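Local coordinates for phage-related protein (PDB 3BJQ) that probably builds the shell of a phage-like particle as a major capsid protein of the E family, at residues L87-P92 / R110-V115; T114-M119 / Y289-D294; H20-R25 / H272-V277; T28-K33 / A122-C127; Q101-D106 / K285-G290. All coordinates share one frame; numbering follows the deposited sequence. Where two conformers were deposited one is given.

Contact 1. Residues L87-P92 / R110-V115; sequences LEAKVP and RSVNTV
The flat groups that meet at Ala-89, Ser-111 and Val-115 are backbone peptides, since no ring takes part. Val-115 CG1 lies over one face of the peptide that joins Glu-88 to Ala-89, and its distance to Ala-89 N is 3.8 Å. At the oxygen end of the next-but-one peptide, Ser-111 CB comes to 3.3 Å from Lys-90 O. Between these two points Ala-89 CB presses on the helix backbone, 3.3 Å from Ser-111 O. The strand thus runs very near the helix here, and a small methyl is the spacer. The CA atoms of Ala-89 and Ser-111 are only 5.1 Å apart.

No direct hydrogen bond crosses the contact. Water 1 does the bridging: it accepts from Lys-90 N at 3.0 Å and donates to Ser-111 O at 2.6 Å. The chi1 of Ser-111, 72°, turns OG back along its own helix to Gly-108 O. Ser-111 CB itself lies 3.6 Å from Val-91 CG2. Further along, Leu-87 and Val-115 pass alongside, pointing opposite ways. Leu-87 CD1 ends 3.9 Å from Val-115 O. The polar ends of Glu-88 and Lys-90 lie elsewhere. Glu-88 OE2 hydrogen-bonds Tyr-279 OH, and OE1 forms a salt bridge with Arg-70 of the second subunit. Lys-90 NZ forms a salt bridge with Asp-72 of that subunit.

Strand 87-92 runs roughly antiparallel to this part of helix 105-131, at 144°. Within the sheet it is hydrogen-bonded to strand 286-299, and the helix covers one face of both strands.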
# COMPACT_ATOMS: atom_id res chain seq x y z
N LEU E 87 -18.94 30.21 15.83
CA LEU E 87 -17.95 31.19 16.26
C LEU E 87 -16.89 31.22 15.17
O LEU E 87 -17.03 30.54 14.15
CB LEU E 87 -17.36 30.76 17.62
CG LEU E 87 -18.32 30.72 18.81
CD1 LEU E 87 -17.68 30.11 20.05
CD2 LEU E 87 -18.81 32.13 19.13
N GLU E 88 -15.86 32.03 15.36
CA GLU E 88 -14.79 32.18 14.38
C GLU E 88 -13.43 32.09 15.08
O GLU E 88 -13.04 33.00 15.83
CB GLU E 88 -14.91 33.51 13.62
CG GLU E 88 -15.85 33.47 12.40
CD GLU E 88 -15.99 34.80 11.70
OE1 GLU E 88 -15.62 35.82 12.30
OE2 GLU E 88 -16.48 34.82 10.55
N ALA E 89 -12.73 30.98 14.82
CA ALA E 89 -11.36 30.80 15.26
C ALA E 89 -10.47 31.77 14.47
O ALA E 89 -10.73 32.04 13.31
CB ALA E 89 -10.94 29.38 15.00
N LYS E 90 -9.39 32.24 15.09
CA LYS E 90 -8.56 33.30 14.53
C LYS E 90 -7.09 32.96 14.71
O LYS E 90 -6.67 32.60 15.80
CB LYS E 90 -8.89 34.61 15.27
CG LYS E 90 -8.10 35.81 14.92
CD LYS E 90 -8.73 37.09 15.51
CE LYS E 90 -8.84 37.04 17.04
NZ LYS E 90 -7.51 36.79 17.68
N VAL E 91 -6.34 33.05 13.62
CA VAL E 91 -4.90 32.93 13.68
C VAL E 91 -4.31 34.27 13.30
O VAL E 91 -4.33 34.63 12.12
CB VAL E 91 -4.35 31.81 12.75
CG1 VAL E 91 -2.84 31.86 12.72
CG2 VAL E 91 -4.79 30.46 13.22
N PRO E 92 -3.80 35.02 14.29
CA PRO E 92 -3.24 36.33 14.02
C PRO E 92 -1.93 36.24 13.25
O PRO E 92 -1.16 35.29 13.43
CB PRO E 92 -3.03 36.93 15.42
CG PRO E 92 -2.98 35.85 16.34
CD PRO E 92 -3.69 34.67 15.72
N ARG E 110 -4.92 24.94 16.92
CA ARG E 110 -4.89 25.72 18.16
C ARG E 110 -5.97 26.81 18.22
O ARG E 110 -6.63 26.99 19.23
CB ARG E 110 -3.52 26.36 18.35
CG ARG E 110 -2.47 25.36 18.76
CD ARG E 110 -1.02 25.84 18.53
NE ARG E 110 -0.10 24.94 19.23
CZ ARG E 110 0.13 23.68 18.87
NH1 ARG E 110 -0.46 23.16 17.80
NH2 ARG E 110 0.96 22.91 19.59
N SER E 111 -6.13 27.52 17.12
CA SER E 111 -7.17 28.56 17.04
C SER E 111 -8.57 27.96 17.22
O SER E 111 -9.44 28.57 17.83
CB SER E 111 -7.10 29.28 15.70
OG SER E 111 -7.57 28.44 14.64
N VAL E 112 -8.77 26.75 16.71
CA VAL E 112 -10.06 26.06 16.78
C VAL E 112 -10.38 25.59 18.20
O VAL E 112 -11.53 25.69 18.65
CB VAL E 112 -10.12 24.88 15.78
CG1 VAL E 112 -11.27 23.92 16.12
CG2 VAL E 112 -10.26 25.43 14.35
N ASN E 113 -9.36 25.07 18.89
CA ASN E 113 -9.48 24.67 20.28
C ASN E 113 -10.08 25.77 21.16
O ASN E 113 -10.86 25.49 22.04
CB ASN E 113 -8.10 24.29 20.83
CG ASN E 113 -7.63 22.92 20.37
OD1 ASN E 113 -8.41 22.12 19.83
ND2 ASN E 113 -6.37 22.66 20.54
N THR E 114 -9.64 26.99 20.93
CA THR E 114 -10.11 28.14 21.67
C THR E 114 -11.62 28.26 21.64
O THR E 114 -12.27 28.36 22.70
CB THR E 114 -9.45 29.39 21.09
OG1 THR E 114 -8.04 29.29 21.32
CG2 THR E 114 -10.01 30.69 21.70
N VAL E 115 -12.17 28.20 20.43
CA VAL E 115 -13.63 28.31 20.27
C VAL E 115 -14.37 27.05 20.75
O VAL E 115 -15.48 27.15 21.30
CB VAL E 115 -14.01 28.71 18.82
CG1 VAL E 115 -13.32 30.00 18.47
CG2 VAL E 115 -13.64 27.64 17.85
O HOH W 1 -9.51 31.19 17.93

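Contact 2. Residues T114-M119 / Y289-D294; sequences TVLRIM and YGVSDD
Val-115 has chi1 at -56°, which sets CG2 between its backbone N and carbonyl carbon and aims that methyl at Val-291. Met-119, a selenomethionine, is extended beyond CG (chi3 -180°), and its tip therefore reaches the strand backbone. The two valines meet tip to tip, with CG2 of Val-115 3.6 Å from CG2 of Val-291. The other branch of Val-291, CG1, faces Leu-116 CD2 at 4.1 Å. Leu-116 crosses Val-291 at about a right angle.

The end of Met-119 carries the second half of the contact. Its CE sits 3.5 Å from Val-291 O, and its SE lies 3.7 Å from Asp-293 CB. Asp-293 offers its methylene here, not its carboxylate. The nearest atoms of that side chain and a bound tetraethylene glycol, probably left from crystallisation, are about 3 Å apart. No hydrogen bond joins the two segments. The valine and leucine part is buried and apolar.

Helix 105-131 and strand 286-299 run nearly parallel here, 26° apart, with their axes 9.5 Å apart. Strand 87-92 flanks Val-291 on one side, and strand 274-281 pairs on the other. Ala-21 of helix 15-22 packs on Leu-116, and Ile-71 of the second subunit packs on Val-115.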
# COMPACT_ATOMS: atom_id res chain seq x y z
N THR E 114 -9.64 26.99 20.93
CA THR E 114 -10.11 28.14 21.67
C THR E 114 -11.62 28.26 21.64
O THR E 114 -12.27 28.36 22.70
CB THR E 114 -9.45 29.39 21.09
OG1 THR E 114 -8.04 29.29 21.32
CG2 THR E 114 -10.01 30.69 21.70
N VAL E 115 -12.17 28.20 20.43
CA VAL E 115 -13.63 28.31 20.27
C VAL E 115 -14.37 27.05 20.75
O VAL E 115 -15.48 27.15 21.30
CB VAL E 115 -14.01 28.71 18.82
CG1 VAL E 115 -13.32 30.00 18.47
CG2 VAL E 115 -13.64 27.64 17.85
N LEU E 116 -13.76 25.87 20.60
CA LEU E 116 -14.38 24.66 21.08
C LEU E 116 -14.50 24.69 22.61
O LEU E 116 -15.47 24.17 23.16
CB LEU E 116 -13.61 23.41 20.60
CG LEU E 116 -13.70 23.09 19.10
CD1 LEU E 116 -12.87 21.88 18.74
CD2 LEU E 116 -15.17 22.87 18.73
N ARG E 117 -13.53 25.30 23.29
CA ARG E 117 -13.60 25.37 24.76
C ARG E 117 -14.73 26.25 25.24
O ARG E 117 -15.37 25.96 26.24
CB ARG E 117 -12.32 25.89 25.39
CG ARG E 117 -12.43 25.73 26.93
CD ARG E 117 -11.40 26.43 27.68
NE ARG E 117 -11.46 26.19 29.13
CZ ARG E 117 -12.02 27.00 30.03
NH1 ARG E 117 -12.70 28.07 29.68
NH2 ARG E 117 -11.94 26.68 31.31
N ILE E 118 -14.94 27.35 24.54
CA ILE E 118 -16.06 28.22 24.78
C ILE E 118 -17.38 27.48 24.63
O ILE E 118 -18.28 27.61 25.45
CB ILE E 118 -16.06 29.40 23.78
CG1 ILE E 118 -14.92 30.36 24.08
CG2 ILE E 118 -17.37 30.14 23.84
CD1 ILE E 118 -15.37 31.68 24.71
N MSE E 119 -17.50 26.70 23.56
CA MSE E 119 -18.71 25.92 23.32
C MSE E 119 -18.88 24.81 24.35
O MSE E 119 -20.00 24.44 24.71
CB MSE E 119 -18.68 25.31 21.91
CG MSE E 119 -18.94 26.34 20.82
SE MSE E 119 -18.51 25.70 19.03
CE MSE E 119 -19.00 27.33 18.05
N TYR E 289 -11.22 30.92 10.75
CA TYR E 289 -11.89 29.63 10.51
C TYR E 289 -13.24 29.62 11.20
O TYR E 289 -13.32 29.71 12.43
CB TYR E 289 -11.11 28.45 11.06
CG TYR E 289 -9.70 28.33 10.60
CD1 TYR E 289 -8.71 29.15 11.13
CD2 TYR E 289 -9.32 27.32 9.71
CE1 TYR E 289 -7.41 29.03 10.75
CE2 TYR E 289 -8.00 27.18 9.35
CZ TYR E 289 -7.04 28.04 9.88
OH TYR E 289 -5.72 27.93 9.52
N GLY E 290 -14.30 29.48 10.41
CA GLY E 290 -15.63 29.36 10.94
C GLY E 290 -15.73 27.99 11.58
O GLY E 290 -15.33 27.00 10.98
N VAL E 291 -16.23 27.95 12.81
CA VAL E 291 -16.38 26.70 13.57
C VAL E 291 -17.86 26.58 14.01
O VAL E 291 -18.43 27.50 14.61
CB VAL E 291 -15.49 26.68 14.80
CG1 VAL E 291 -15.63 25.32 15.53
CG2 VAL E 291 -14.05 26.94 14.39
N SER E 292 -18.46 25.45 13.69
CA SER E 292 -19.86 25.20 13.97
C SER E 292 -19.99 23.94 14.80
O SER E 292 -19.46 22.92 14.43
CB SER E 292 -20.60 25.05 12.64
OG SER E 292 -20.83 26.32 12.04
N ASP E 293 -20.72 24.02 15.92
CA ASP E 293 -21.04 22.84 16.73
C ASP E 293 -22.40 23.06 17.38
O ASP E 293 -22.51 23.25 18.59
CB ASP E 293 -19.96 22.57 17.78
CG ASP E 293 -20.04 21.17 18.32
OD1 ASP E 293 -21.07 20.52 17.98
OD2 ASP E 293 -19.12 20.72 19.05
N ASP E 294 -23.44 23.03 16.54
CA ASP E 294 -24.79 23.41 16.91
C ASP E 294 -25.45 22.24 17.62
O ASP E 294 -25.58 21.15 17.07
CB ASP E 294 -25.61 23.80 15.66
CG ASP E 294 -25.13 25.11 15.02
OD1 ASP E 294 -24.60 25.99 15.74
OD2 ASP E 294 -25.35 25.28 13.80

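Contact 3. Residues H20-R25 / H272-V277; sequences HARGYR and HPLVEV
Arg-22 crosses Pro-273 at a slant and ends beside Leu-274. Its first carbon, CB, carries the chain out from the end of helix 15-22. CG passes the proline ring, 4.2 Å from Pro-273 CD. The chain is extended from CG to NE, with chi2 at -171° and chi3 at 179°, and this straight run takes the guanidinium past the proline to the next residue. Arg-22 NE comes to 4.1 Å from Pro-273 O. That oxygen lies over one face of the guanidinium, 4.1 Å from Arg-22 CZ and displaced toward the rim. At the tip, NH2 comes to 4.0 Å from Leu-274 CD2. Leu-274 runs beside it in the same direction. NH2 also makes a weak hydrogen bond to Gly-271 O, just before the strand segment.

The setting is a helix end packed against the start of strand 274-281 of the mixed sheet. Helix 15-22 ends at Arg-22, and the chain turns away through Gly-23. Strand 274-281 begins just after a cis peptide bond before Pro-273, and it pairs with strand 286-299.

The buried half of the contact belongs to Ala-21. Its CB packs on Pro-273 CG at 3.7 Å and on Val-275 CG2 at 4.1 Å. The same proline carbon is 3.6 Å from Ala-21 O, which also accepts Tyr-24 N as the helix ends. No hydrogen bond crosses between the segments. After the turn, Arg-25 NH1 folds back and donates to Arg-22 O at 3.0 Å, and also to Tyr-24 O. Ala-21 also meets Leu-116 of helix 105-131.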
# COMPACT_ATOMS: atom_id res chain seq x y z
N HIS E 20 -9.90 16.92 13.55
CA HIS E 20 -9.30 17.38 14.81
C HIS E 20 -10.35 17.86 15.84
O HIS E 20 -10.28 17.47 17.00
CB HIS E 20 -8.26 18.46 14.56
CG HIS E 20 -7.75 19.10 15.80
ND1 HIS E 20 -6.67 18.60 16.50
CD2 HIS E 20 -8.18 20.18 16.50
CE1 HIS E 20 -6.44 19.36 17.56
NE2 HIS E 20 -7.35 20.33 17.59
N ALA E 21 -11.33 18.66 15.41
CA ALA E 21 -12.40 19.15 16.28
C ALA E 21 -13.21 18.01 16.89
O ALA E 21 -13.66 18.13 18.03
CB ALA E 21 -13.37 20.11 15.55
N ARG E 22 -13.44 16.94 16.12
CA ARG E 22 -14.21 15.79 16.61
C ARG E 22 -13.50 14.99 17.69
O ARG E 22 -14.14 14.29 18.44
CB ARG E 22 -14.56 14.83 15.48
CG ARG E 22 -15.46 15.41 14.46
CD ARG E 22 -15.91 14.35 13.52
NE ARG E 22 -16.82 14.90 12.52
CZ ARG E 22 -16.44 15.40 11.35
NH1 ARG E 22 -15.15 15.43 11.01
NH2 ARG E 22 -17.35 15.88 10.51
N GLY E 23 -12.18 15.08 17.72
CA GLY E 23 -11.37 14.44 18.76
C GLY E 23 -11.12 15.29 19.99
O GLY E 23 -10.46 14.82 20.93
N TYR E 24 -11.66 16.52 20.02
CA TYR E 24 -11.49 17.45 21.14
C TYR E 24 -12.18 16.92 22.38
O TYR E 24 -13.35 16.58 22.32
CB TYR E 24 -12.09 18.82 20.80
CG TYR E 24 -11.94 19.90 21.86
CD1 TYR E 24 -10.85 20.76 21.85
CD2 TYR E 24 -12.91 20.11 22.84
CE1 TYR E 24 -10.70 21.75 22.81
CE2 TYR E 24 -12.76 21.10 23.82
CZ TYR E 24 -11.64 21.90 23.80
OH TYR E 24 -11.47 22.89 24.72
N ARG E 25 -11.44 16.84 23.49
CA ARG E 25 -11.92 16.33 24.76
C ARG E 25 -11.65 17.32 25.88
O ARG E 25 -10.66 18.04 25.87
CB ARG E 25 -11.22 15.01 25.11
CG ARG E 25 -11.34 13.92 24.06
CD ARG E 25 -12.76 13.37 24.02
NE ARG E 25 -12.88 12.29 23.03
CZ ARG E 25 -13.36 12.41 21.80
NH1 ARG E 25 -13.81 13.57 21.33
NH2 ARG E 25 -13.39 11.34 21.02
N HIS E 272 -21.43 17.78 13.01
CA HIS E 272 -20.80 18.78 13.87
C HIS E 272 -19.96 18.08 14.94
O HIS E 272 -20.32 17.01 15.40
CB HIS E 272 -21.85 19.71 14.47
CG HIS E 272 -22.48 20.62 13.47
ND1 HIS E 272 -22.96 21.87 13.79
CD2 HIS E 272 -22.64 20.49 12.14
CE1 HIS E 272 -23.44 22.44 12.71
NE2 HIS E 272 -23.26 21.63 11.69
N PRO E 273 -18.83 18.67 15.35
CA PRO E 273 -18.28 19.95 14.94
C PRO E 273 -17.66 19.96 13.55
O PRO E 273 -17.01 18.99 13.18
CB PRO E 273 -17.19 20.20 15.98
CG PRO E 273 -16.78 18.86 16.38
CD PRO E 273 -18.02 18.05 16.40
N LEU E 274 -17.86 21.07 12.85
CA LEU E 274 -17.27 21.32 11.53
C LEU E 274 -16.39 22.56 11.59
O LEU E 274 -16.73 23.50 12.26
CB LEU E 274 -18.36 21.60 10.47
CG LEU E 274 -19.46 20.61 10.13
CD1 LEU E 274 -20.58 21.33 9.36
CD2 LEU E 274 -18.94 19.38 9.34
N VAL E 275 -15.26 22.53 10.89
CA VAL E 275 -14.39 23.69 10.72
C VAL E 275 -14.35 24.00 9.23
O VAL E 275 -14.14 23.09 8.40
CB VAL E 275 -12.97 23.42 11.20
CG1 VAL E 275 -12.14 24.67 11.06
CG2 VAL E 275 -12.99 22.94 12.67
N GLU E 276 -14.56 25.27 8.90
CA GLU E 276 -14.54 25.76 7.52
C GLU E 276 -13.14 26.19 7.08
O GLU E 276 -12.28 26.56 7.90
CB GLU E 276 -15.47 26.97 7.39
CG GLU E 276 -16.92 26.66 7.73
CD GLU E 276 -17.80 27.91 7.86
OE1 GLU E 276 -17.58 28.90 7.10
OE2 GLU E 276 -18.71 27.90 8.74
N VAL E 277 -12.91 26.13 5.76
CA VAL E 277 -11.65 26.60 5.19
C VAL E 277 -11.47 28.06 5.62
O VAL E 277 -12.46 28.80 5.73
CB VAL E 277 -11.65 26.48 3.65
CG1 VAL E 277 -11.67 25.04 3.22
CG2 VAL E 277 -12.82 27.25 3.03

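Contact 4. Residues T28-K33 / A122-C127; sequences TLIGKK and AHEHEC
Glu-124 OE2 is gripped by three donors. Ile-30 N reaches it at 2.9 Å in a nearly straight bond (167°), on the lone pair that faces the other carboxylate oxygen. Water 2 donates to OE2 at 2.7 Å and also to Thr-28 O. Trp-241 NE1, from outside the two segments, supplies the third bond. The second oxygen, OE1, takes Gly-31 N at 2.9 Å, also on its syn side but 33° out of the carboxylate plane. With both oxygens held, the carboxylate can hardly rotate. A bend at chi2 (79°) brings it round to these amides. Leu-29 CB leans on it from one flank, 3.4 Å from OE1.

The long helix 105-131 thus grips, through one buried acid, the chain about where the short, weakly bonded helix 31-34 begins. The consecutive amides and the indole N-H probably stabilise the negative charge.

Gly-31 comes close to the long helix, its CA 5.0 Å from that of Glu-124. Cys-127 SG packs beside it, 3.8 Å from Gly-31 O. His-123 meets the next residue: Lys-32 CG is 3.5 Å from His-123 CE1. Lys-32 N lies at the ring edge, in plane, while Lys-32 CE sits over one face. Cys-127 SG also lies over a face, near the rim. His-123 NE2 is hydrogen-bonded to Thr-266 OG1 in strand 264-269. Lys-32 NZ hydrogen-bonds a bound tetraethylene glycol, probably from the crystallisation liquor.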
# COMPACT_ATOMS: atom_id res chain seq x y z
N THR E 28 -12.53 17.08 32.41
CA THR E 28 -13.11 17.51 33.68
C THR E 28 -14.55 18.06 33.52
O THR E 28 -15.22 18.34 34.53
CB THR E 28 -12.22 18.53 34.43
OG1 THR E 28 -12.29 19.82 33.80
CG2 THR E 28 -10.79 18.02 34.52
N LEU E 29 -15.01 18.22 32.27
CA LEU E 29 -16.40 18.61 32.02
C LEU E 29 -17.21 17.31 31.91
O LEU E 29 -16.80 16.38 31.23
CB LEU E 29 -16.53 19.45 30.76
CG LEU E 29 -15.71 20.75 30.73
CD1 LEU E 29 -16.04 21.50 29.47
CD2 LEU E 29 -15.97 21.62 31.92
N ILE E 30 -18.35 17.26 32.60
CA ILE E 30 -19.10 16.01 32.72
C ILE E 30 -20.50 16.05 32.08
O ILE E 30 -21.21 15.05 32.13
CB ILE E 30 -19.16 15.56 34.20
CG1 ILE E 30 -19.85 16.62 35.07
CG2 ILE E 30 -17.74 15.27 34.73
CD1 ILE E 30 -20.55 16.09 36.29
N GLY E 31 -20.87 17.17 31.45
CA GLY E 31 -22.20 17.31 30.83
C GLY E 31 -22.57 16.20 29.86
O GLY E 31 -23.69 15.69 29.88
N LYS E 32 -21.61 15.79 29.05
CA LYS E 32 -21.83 14.70 28.08
C LYS E 32 -21.96 13.34 28.74
O LYS E 32 -22.36 12.37 28.10
CB LYS E 32 -20.70 14.70 27.05
CG LYS E 32 -20.60 15.99 26.28
CD LYS E 32 -19.39 16.08 25.35
CE LYS E 32 -19.59 17.19 24.33
NZ LYS E 32 -18.49 17.33 23.31
N LYS E 33 -21.67 13.26 30.04
CA LYS E 33 -21.85 12.00 30.78
C LYS E 33 -23.30 11.83 31.22
O LYS E 33 -23.72 10.73 31.55
CB LYS E 33 -20.94 11.97 32.01
CG LYS E 33 -19.44 11.86 31.69
CD LYS E 33 -19.07 10.47 31.26
CE LYS E 33 -17.61 10.40 30.85
NZ LYS E 33 -16.97 9.08 31.19
N ALA E 122 -20.20 26.39 27.62
CA ALA E 122 -21.61 26.76 27.46
C ALA E 122 -22.48 25.50 27.54
O ALA E 122 -23.54 25.50 28.16
CB ALA E 122 -21.84 27.45 26.14
N HIS E 123 -22.02 24.42 26.92
CA HIS E 123 -22.72 23.12 26.99
C HIS E 123 -22.81 22.61 28.43
O HIS E 123 -23.85 22.12 28.86
CB HIS E 123 -22.01 22.11 26.10
CG HIS E 123 -22.61 20.75 26.15
ND1 HIS E 123 -22.09 19.75 26.95
CD2 HIS E 123 -23.69 20.23 25.54
CE1 HIS E 123 -22.83 18.66 26.81
NE2 HIS E 123 -23.80 18.92 25.96
N GLU E 124 -21.71 22.71 29.15
CA GLU E 124 -21.66 22.31 30.54
C GLU E 124 -22.72 23.04 31.36
O GLU E 124 -23.42 22.45 32.19
CB GLU E 124 -20.27 22.61 31.13
CG GLU E 124 -20.05 21.99 32.54
CD GLU E 124 -19.71 20.46 32.49
OE1 GLU E 124 -19.87 19.85 31.41
OE2 GLU E 124 -19.27 19.88 33.52
N HIS E 125 -22.84 24.34 31.15
CA HIS E 125 -23.81 25.13 31.87
C HIS E 125 -25.27 24.78 31.49
O HIS E 125 -26.15 24.70 32.35
CB HIS E 125 -23.54 26.62 31.63
CG HIS E 125 -24.41 27.51 32.46
ND1 HIS E 125 -25.71 27.80 32.13
CD2 HIS E 125 -24.18 28.11 33.66
CE1 HIS E 125 -26.24 28.58 33.06
NE2 HIS E 125 -25.33 28.77 34.00
N GLU E 126 -25.53 24.56 30.21
CA GLU E 126 -26.88 24.17 29.78
C GLU E 126 -27.30 22.79 30.29
O GLU E 126 -28.46 22.55 30.55
CB GLU E 126 -27.05 24.25 28.27
CG GLU E 126 -27.93 25.44 27.88
CD GLU E 126 -29.23 25.50 28.74
OE1 GLU E 126 -29.92 24.45 28.86
OE2 GLU E 126 -29.52 26.57 29.32
N CYS E 127 -26.34 21.89 30.42
CA CYS E 127 -26.61 20.59 30.98
C CYS E 127 -27.01 20.69 32.46
O CYS E 127 -27.99 20.09 32.90
CB CYS E 127 -25.39 19.70 30.82
SG CYS E 127 -25.10 19.16 29.12
O HOH W 2 -17.48 19.83 35.55

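Contact 5. Residues Q101-D106 / K285-G290; sequences QVPGID and KSWIYG
Pro-103 and Val-102 lie together over one face of the Trp-287 indole. Pro-103 CD stands 3.8 Å from the centroid of the five-membered ring, 17° off its normal, a CH-pi contact. Val-102 CA does the same over the six-membered ring at 4.2 Å. The CG2 branch of Val-102 adds an apolar touch, 3.9 Å from Trp-287 CH2. Pro-103 also meets Tyr-289: its CG is 3.3 Å from Tyr-289 OH, so the proline fits into the corner formed by two aromatic side chains of the same strand.

The next shell fixes the indole. Trp-287 NE1 hydrogen-bonds Ala-99 O, earlier in the same loop. Gln-101 O is also near NE1, but the angle is too poor for a bond. Trp-280 meets the ring with its plane turned by about 60°. Met-96 packs on both Pro-103 and Trp-287, and Ala-10 of the third subunit packs on the tryptophan.

Gly-104 follows at the N-cap position of helix 105-131. The loop is thus pinned to strand 286-299 just before the helix starts. A long helix laid along a sheet in this way is consistent with the spine helix and peripheral domain of HK97-type capsid proteins.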
# COMPACT_ATOMS: atom_id res chain seq x y z
N GLN E 101 0.57 33.32 3.59
CA GLN E 101 0.17 31.94 3.31
C GLN E 101 -0.90 31.45 4.29
O GLN E 101 -1.03 31.97 5.39
CB GLN E 101 1.39 31.00 3.37
CG GLN E 101 2.53 31.38 2.40
CD GLN E 101 2.07 31.48 0.95
OE1 GLN E 101 1.56 30.50 0.37
NE2 GLN E 101 2.25 32.66 0.34
N VAL E 102 -1.66 30.46 3.86
CA VAL E 102 -2.67 29.82 4.71
C VAL E 102 -1.93 29.20 5.90
O VAL E 102 -0.89 28.61 5.70
CB VAL E 102 -3.46 28.74 3.91
CG1 VAL E 102 -4.26 27.85 4.81
CG2 VAL E 102 -4.38 29.41 2.87
N PRO E 103 -2.46 29.34 7.13
CA PRO E 103 -1.71 28.81 8.27
C PRO E 103 -1.55 27.30 8.22
O PRO E 103 -2.39 26.61 7.66
CB PRO E 103 -2.57 29.20 9.49
CG PRO E 103 -3.45 30.25 9.01
CD PRO E 103 -3.73 29.94 7.57
N GLY E 104 -0.49 26.79 8.82
CA GLY E 104 -0.33 25.33 8.93
C GLY E 104 -1.39 24.77 9.87
O GLY E 104 -1.98 25.49 10.67
N ILE E 105 -1.61 23.46 9.81
CA ILE E 105 -2.60 22.82 10.65
C ILE E 105 -2.34 22.96 12.16
O ILE E 105 -3.29 22.94 12.94
CB ILE E 105 -2.84 21.36 10.28
CG1 ILE E 105 -1.55 20.55 10.32
CG2 ILE E 105 -3.50 21.30 8.91
CD1 ILE E 105 -1.77 19.08 10.05
N ASP E 106 -1.08 23.10 12.57
CA ASP E 106 -0.78 23.27 13.99
C ASP E 106 -1.39 24.57 14.51
O ASP E 106 -2.02 24.59 15.56
CB ASP E 106 0.73 23.20 14.27
CG ASP E 106 1.56 24.03 13.29
OD1 ASP E 106 1.63 23.65 12.09
OD2 ASP E 106 2.16 25.04 13.73
N LYS E 285 -6.28 41.43 10.48
CA LYS E 285 -4.94 40.91 10.14
C LYS E 285 -4.79 39.50 10.69
O LYS E 285 -3.83 39.16 11.38
CB LYS E 285 -3.86 41.87 10.66
CG LYS E 285 -3.87 43.23 9.90
CD LYS E 285 -3.20 43.09 8.54
CE LYS E 285 -3.50 44.25 7.56
NZ LYS E 285 -3.87 45.49 8.24
N SER E 286 -5.78 38.68 10.37
CA SER E 286 -5.90 37.34 10.86
C SER E 286 -6.54 36.43 9.82
O SER E 286 -7.32 36.89 8.98
CB SER E 286 -6.79 37.32 12.10
OG SER E 286 -6.18 37.93 13.22
N TRP E 287 -6.20 35.15 9.86
CA TRP E 287 -6.91 34.12 9.11
C TRP E 287 -8.02 33.61 10.02
O TRP E 287 -7.77 33.34 11.18
CB TRP E 287 -6.00 32.95 8.72
CG TRP E 287 -5.06 33.31 7.65
CD1 TRP E 287 -3.82 33.83 7.81
CD2 TRP E 287 -5.28 33.19 6.24
NE1 TRP E 287 -3.23 34.03 6.58
CE2 TRP E 287 -4.10 33.64 5.60
CE3 TRP E 287 -6.33 32.72 5.46
CZ2 TRP E 287 -3.97 33.68 4.22
CZ3 TRP E 287 -6.19 32.73 4.08
CH2 TRP E 287 -5.02 33.22 3.47
N ILE E 288 -9.22 33.46 9.46
CA ILE E 288 -10.43 33.16 10.22
C ILE E 288 -11.05 31.82 9.80
O ILE E 288 -11.38 31.63 8.62
CB ILE E 288 -11.51 34.27 10.01
CG1 ILE E 288 -10.96 35.63 10.37
CG2 ILE E 288 -12.77 34.01 10.83
CD1 ILE E 288 -10.58 35.77 11.79
N TYR E 289 -11.22 30.92 10.75
CA TYR E 289 -11.89 29.63 10.51
C TYR E 289 -13.24 29.62 11.20
O TYR E 289 -13.32 29.71 12.43
CB TYR E 289 -11.11 28.45 11.06
CG TYR E 289 -9.70 28.33 10.60
CD1 TYR E 289 -8.71 29.15 11.13
CD2 TYR E 289 -9.32 27.32 9.71
CE1 TYR E 289 -7.41 29.03 10.75
CE2 TYR E 289 -8.00 27.18 9.35
CZ TYR E 289 -7.04 28.04 9.88
OH TYR E 289 -5.72 27.93 9.52
N GLY E 290 -14.30 29.48 10.41
CA GLY E 290 -15.63 29.36 10.94
C GLY E 290 -15.73 27.99 11.58
O GLY E 290 -15.33 27.00 10.98

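Contacts 1, 2, 4 and 5 all use helix 105-131 or the loop leading into it. Contacts 1 and 2 share Val-115, and their centres are 8 Å apart. Strands 87-92 and 286-299 join contact 1 to contacts 2 and 5 through backbone bonds such as Ala-89 N to Tyr-289 O, 2.8 Å. Contact 3 adds strand 274-281 to the same sheet; Glu-276 N is 2.8 Å from Gly-290 O. Its helix is tied to contact 1 by His-20 and Asn-113. Contact 4 lies further along the helix, its centre 15 Å from that of contact 2 and 29 Å from that of contact 5. Tetraethylene glycol, probably from the crystallisation liquor, lies near contacts 2, 3 and 4.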